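Local coordinates for immunity protein (Neisseria meningitidis, PDB 4Q7O) that probably protects its own cell from a cognate contact-dependent growth-inhibition toxin by acting as the matching immunity protein, at residues B[109-114]-B[134-139]. Residues are numbered along the deposited sequence; the frame is centred on the assembly and turned at random.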
ATOM      1  N   HIS B 109      -0.643  -2.656  16.993  1.00  7.76           N
ATOM      2  CA  HIS B 109      -1.020  -3.923  16.372  1.00  8.08           C
ATOM      3  C   HIS B 109      -0.254  -4.099  15.058  1.00  7.12           C
ATOM      4  O   HIS B 109       0.396  -5.122  14.837  1.00  7.77           O
ATOM      5  CB  HIS B 109      -2.541  -3.902  16.160  1.00 10.40           C
ATOM      6  CG  HIS B 109      -3.112  -5.104  15.472  1.00 15.29           C
ATOM      7  ND1 HIS B 109      -3.194  -6.342  16.071  1.00 18.16           N
ATOM      8  CD2 HIS B 109      -3.717  -5.228  14.267  1.00 16.72           C
ATOM      9  CE1 HIS B 109      -3.789  -7.189  15.248  1.00 17.80           C
ATOM     10  NE2 HIS B 109      -4.120  -6.538  14.147  1.00 18.41           N
ATOM     11  N   TYR B 110      -0.295  -3.087  14.198  1.00  6.22           N
ATOM     12  CA  TYR B 110       0.446  -3.158  12.940  1.00  5.83           C
ATOM     13  C   TYR B 110       1.953  -3.264  13.142  1.00  6.00           C
ATOM     14  O   TYR B 110       2.614  -4.036  12.457  1.00  7.06           O
ATOM     15  CB  TYR B 110       0.147  -1.947  12.067  1.00  5.72           C
ATOM     16  CG  TYR B 110      -1.212  -1.941  11.407  1.00  5.94           C
ATOM     17  CD1 TYR B 110      -1.741  -3.095  10.837  1.00  7.36           C
ATOM     18  CD2 TYR B 110      -1.957  -0.766  11.330  1.00  5.31           C
ATOM     19  CE1 TYR B 110      -2.973  -3.082  10.211  1.00  7.24           C
ATOM     20  CE2 TYR B 110      -3.199  -0.744  10.702  1.00  6.02           C
ATOM     21  CZ  TYR B 110      -3.702  -1.906  10.151  1.00  6.44           C
ATOM     22  OH  TYR B 110      -4.921  -1.895   9.525  1.00  7.62           O
ATOM     23  N   PHE B 111       2.499  -2.476  14.059  1.00  5.56           N
ATOM     24  CA  PHE B 111       3.944  -2.496  14.287  1.00  6.65           C
ATOM     25  C   PHE B 111       4.418  -3.848  14.811  1.00  7.50           C
ATOM     26  O   PHE B 111       5.491  -4.329  14.450  1.00  7.45           O
ATOM     27  CB  PHE B 111       4.369  -1.360  15.222  1.00  8.30           C
ATOM     28  CG  PHE B 111       4.629  -0.062  14.511  1.00  9.08           C
ATOM     29  CD1 PHE B 111       3.661   0.509  13.690  1.00 10.43           C
ATOM     30  CD2 PHE B 111       5.850   0.580  14.644  1.00 10.33           C
ATOM     31  CE1 PHE B 111       3.905   1.705  13.029  1.00 11.04           C
ATOM     32  CE2 PHE B 111       6.099   1.776  13.986  1.00 11.12           C
ATOM     33  CZ  PHE B 111       5.125   2.339  13.180  1.00 11.06           C
ATOM     34  N   ASN B 112       3.606  -4.467  15.657  1.00  6.88           N
ATOM     35  CA  ASN B 112       3.954  -5.764  16.209  1.00  7.21           C
ATOM     36  C   ASN B 112       3.950  -6.829  15.111  1.00  7.70           C
ATOM     37  O   ASN B 112       4.815  -7.710  15.073  1.00  9.52           O
ATOM     38  CB  ASN B 112       2.990  -6.129  17.335  1.00 10.30           C
ATOM     39  CG  ASN B 112       3.438  -7.347  18.095  1.00 15.53           C
ATOM     40  OD1 ASN B 112       4.528  -7.369  18.678  1.00 17.77           O
ATOM     41  ND2 ASN B 112       2.600  -8.367  18.106  1.00 18.68           N
ATOM     42  N   ILE B 113       2.983  -6.731  14.205  1.00  7.19           N
ATOM     43  CA  ILE B 113       2.937  -7.621  13.048  1.00  6.57           C
ATOM     44  C   ILE B 113       4.109  -7.373  12.096  1.00  7.16           C
ATOM     45  O   ILE B 113       4.766  -8.312  11.637  1.00  7.32           O
ATOM     46  CB  ILE B 113       1.602  -7.480  12.301  1.00  7.18           C
ATOM     47  CG1 ILE B 113       0.446  -7.955  13.186  1.00  8.53           C
ATOM     48  CG2 ILE B 113       1.625  -8.269  11.004  1.00  8.47           C
ATOM     49  CD1 ILE B 113      -0.918  -7.578  12.647  1.00 10.62           C
ATOM     50  N   ALA B 114       4.380  -6.103  11.811  1.00  6.56           N
ATOM     51  CA  ALA B 114       5.475  -5.738  10.912  1.00  6.79           C
ATOM     52  C   ALA B 114       6.842  -6.181  11.429  1.00  7.11           C
ATOM     53  O   ALA B 114       7.659  -6.697  10.668  1.00  7.43           O
ATOM     54  CB  ALA B 114       5.474  -4.246  10.643  1.00  7.73           C
ATOM     55  N   LYS B 134       9.048  -6.441  23.332  1.00 19.34           N
ATOM     56  CA  LYS B 134       8.877  -6.392  24.780  1.00 22.51           C
ATOM     57  C   LYS B 134       8.438  -4.996  25.189  1.00 23.02           C
ATOM     58  O   LYS B 134       7.544  -4.832  26.024  1.00 24.33           O
ATOM     59  CB  LYS B 134      10.188  -6.749  25.482  1.00 25.17           C
ATOM     60  CG  LYS B 134      10.124  -6.676  27.000  1.00 27.85           C
ATOM     61  CD  LYS B 134      11.510  -6.790  27.626  1.00 30.16           C
ATOM     62  CE  LYS B 134      12.420  -7.682  26.800  1.00 31.87           C
ATOM     63  NZ  LYS B 134      13.856  -7.509  27.149  1.00 32.87           N
ATOM     64  N   THR B 135       9.064  -3.988  24.588  1.00 22.75           N
ATOM     65  CA  THR B 135       8.695  -2.602  24.856  1.00 23.07           C
ATOM     66  C   THR B 135       7.248  -2.319  24.440  1.00 22.74           C
ATOM     67  O   THR B 135       6.534  -1.600  25.138  1.00 24.07           O
ATOM     68  CB  THR B 135       9.657  -1.603  24.182  1.00 22.97           C
ATOM     69  OG1 THR B 135      11.006  -1.887  24.582  1.00 23.73           O
ATOM     70  CG2 THR B 135       9.321  -0.178  24.586  1.00 23.47           C
ATOM     71  N   TYR B 136       6.813  -2.896  23.322  1.00 21.99           N
ATOM     72  CA  TYR B 136       5.424  -2.747  22.878  1.00 20.50           C
ATOM     73  C   TYR B 136       4.474  -3.291  23.942  1.00 23.89           C
ATOM     74  O   TYR B 136       3.470  -2.664  24.270  1.00 24.41           O
ATOM     75  CB  TYR B 136       5.160  -3.479  21.551  1.00 18.65           C
ATOM     76  CG  TYR B 136       5.847  -2.926  20.306  1.00 15.72           C
ATOM     77  CD1 TYR B 136       6.502  -1.699  20.318  1.00 14.93           C
ATOM     78  CD2 TYR B 136       5.830  -3.647  19.108  1.00 13.92           C
ATOM     79  CE1 TYR B 136       7.126  -1.207  19.177  1.00 13.53           C
ATOM     80  CE2 TYR B 136       6.460  -3.170  17.968  1.00 12.21           C
ATOM     81  CZ  TYR B 136       7.093  -1.943  18.005  1.00 11.29           C
ATOM     82  OH  TYR B 136       7.716  -1.457  16.878  1.00 10.15           O
ATOM     83  N   SER B 137       4.801  -4.462  24.479  1.00 26.31           N
ATOM     84  CA  SER B 137       3.956  -5.124  25.470  1.00 29.84           C
ATOM     85  C   SER B 137       3.947  -4.384  26.807  1.00 31.86           C
ATOM     86  O   SER B 137       2.916  -4.310  27.481  1.00 32.72           O
ATOM     87  CB  SER B 137       4.400  -6.577  25.661  1.00 31.32           C
ATOM     88  OG  SER B 137       4.270  -7.308  24.454  1.00 32.87           O
ATOM     89  N   GLN B 138       5.100  -3.847  27.193  1.00 32.92           N
ATOM     90  CA  GLN B 138       5.192  -3.018  28.390  1.00 34.26           C
ATOM     91  C   GLN B 138       4.311  -1.786  28.246  1.00 34.25           C
ATOM     92  O   GLN B 138       3.560  -1.433  29.150  1.00 34.59           O
ATOM     93  CB  GLN B 138       6.627  -2.542  28.608  1.00 35.85           C
ATOM     94  CG  GLN B 138       7.626  -3.622  28.960  1.00 37.22           C
ATOM     95  CD  GLN B 138       9.061  -3.157  28.765  1.00 38.26           C
ATOM     96  OE1 GLN B 138       9.898  -3.895  28.253  1.00 39.08           O
ATOM     97  NE2 GLN B 138       9.348  -1.926  29.174  1.00 38.39           N
ATOM     98  N   THR B 139       4.421  -1.138  27.091  1.00 34.07           N
ATOM     99  CA  THR B 139       3.832   0.178  26.860  1.00 34.66           C
ATOM    100  C   THR B 139       2.343   0.134  26.530  1.00 35.27           C
ATOM    101  O   THR B 139       1.571   0.997  26.956  1.00 35.67           O
ATOM    102  CB  THR B 139       4.556   0.888  25.694  1.00 34.69           C
ATOM    103  OG1 THR B 139       5.956   0.978  25.981  1.00 34.79           O
ATOM    104  CG2 THR B 139       3.993   2.283  25.469  1.00 34.51           C
TER
HETATM  105  O   HOH W   1       4.564  -7.291  21.578  1.00 30.42           O
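The ring of Y136 lies between helices 104-121 and 126-139, meeting F111 with its phenol end and N112 with its flank. Y136 OH lies at the edge of the F111 ring, close to the ring plane and 3.6 Å from F111 CD2, and the two side chains cross at about a right angle. Behind the hydroxyl, Y136 CE2 packs 3.9 Å from F111 CB. The same CE2 of Y136 is 3.8 Å from the carbonyl carbon F111 C, where the ring rests against the backbone of helix 104-121. Turning CG anti to the carbonyl carbon (chi1 -68°) sends the Y136 ring across to helix 104-121. Along the same ring, N112 OD1 approaches the edge in plane, 4.0 Å from Y136 CD2, with the amide and ring planes 72° apart.

The polar link between the two segments runs through a water, which donates to N112 OD1 at 2.9 Å and accepts from S137 OG at 2.9 Å. N112 OD1 also receives a weak hydrogen bond from Q133 NE2, one turn before S137. The buried Y136 hydroxyl is satisfied by a hydrogen bond to F44 O in the last turn of helix 37-46, and Y108 meets the Y136 ring edge-to-face. F111, in turn, makes edge-to-face pairs with F28 and Y60, linking the contact to helix 22-34 and the sheet. Aromatic packing inside and a water bridge on the more exposed side, at N112 and S137, thus join the last two helices of this alpha+beta fold, a helical hairpin that follows the four-stranded antiparallel sheet.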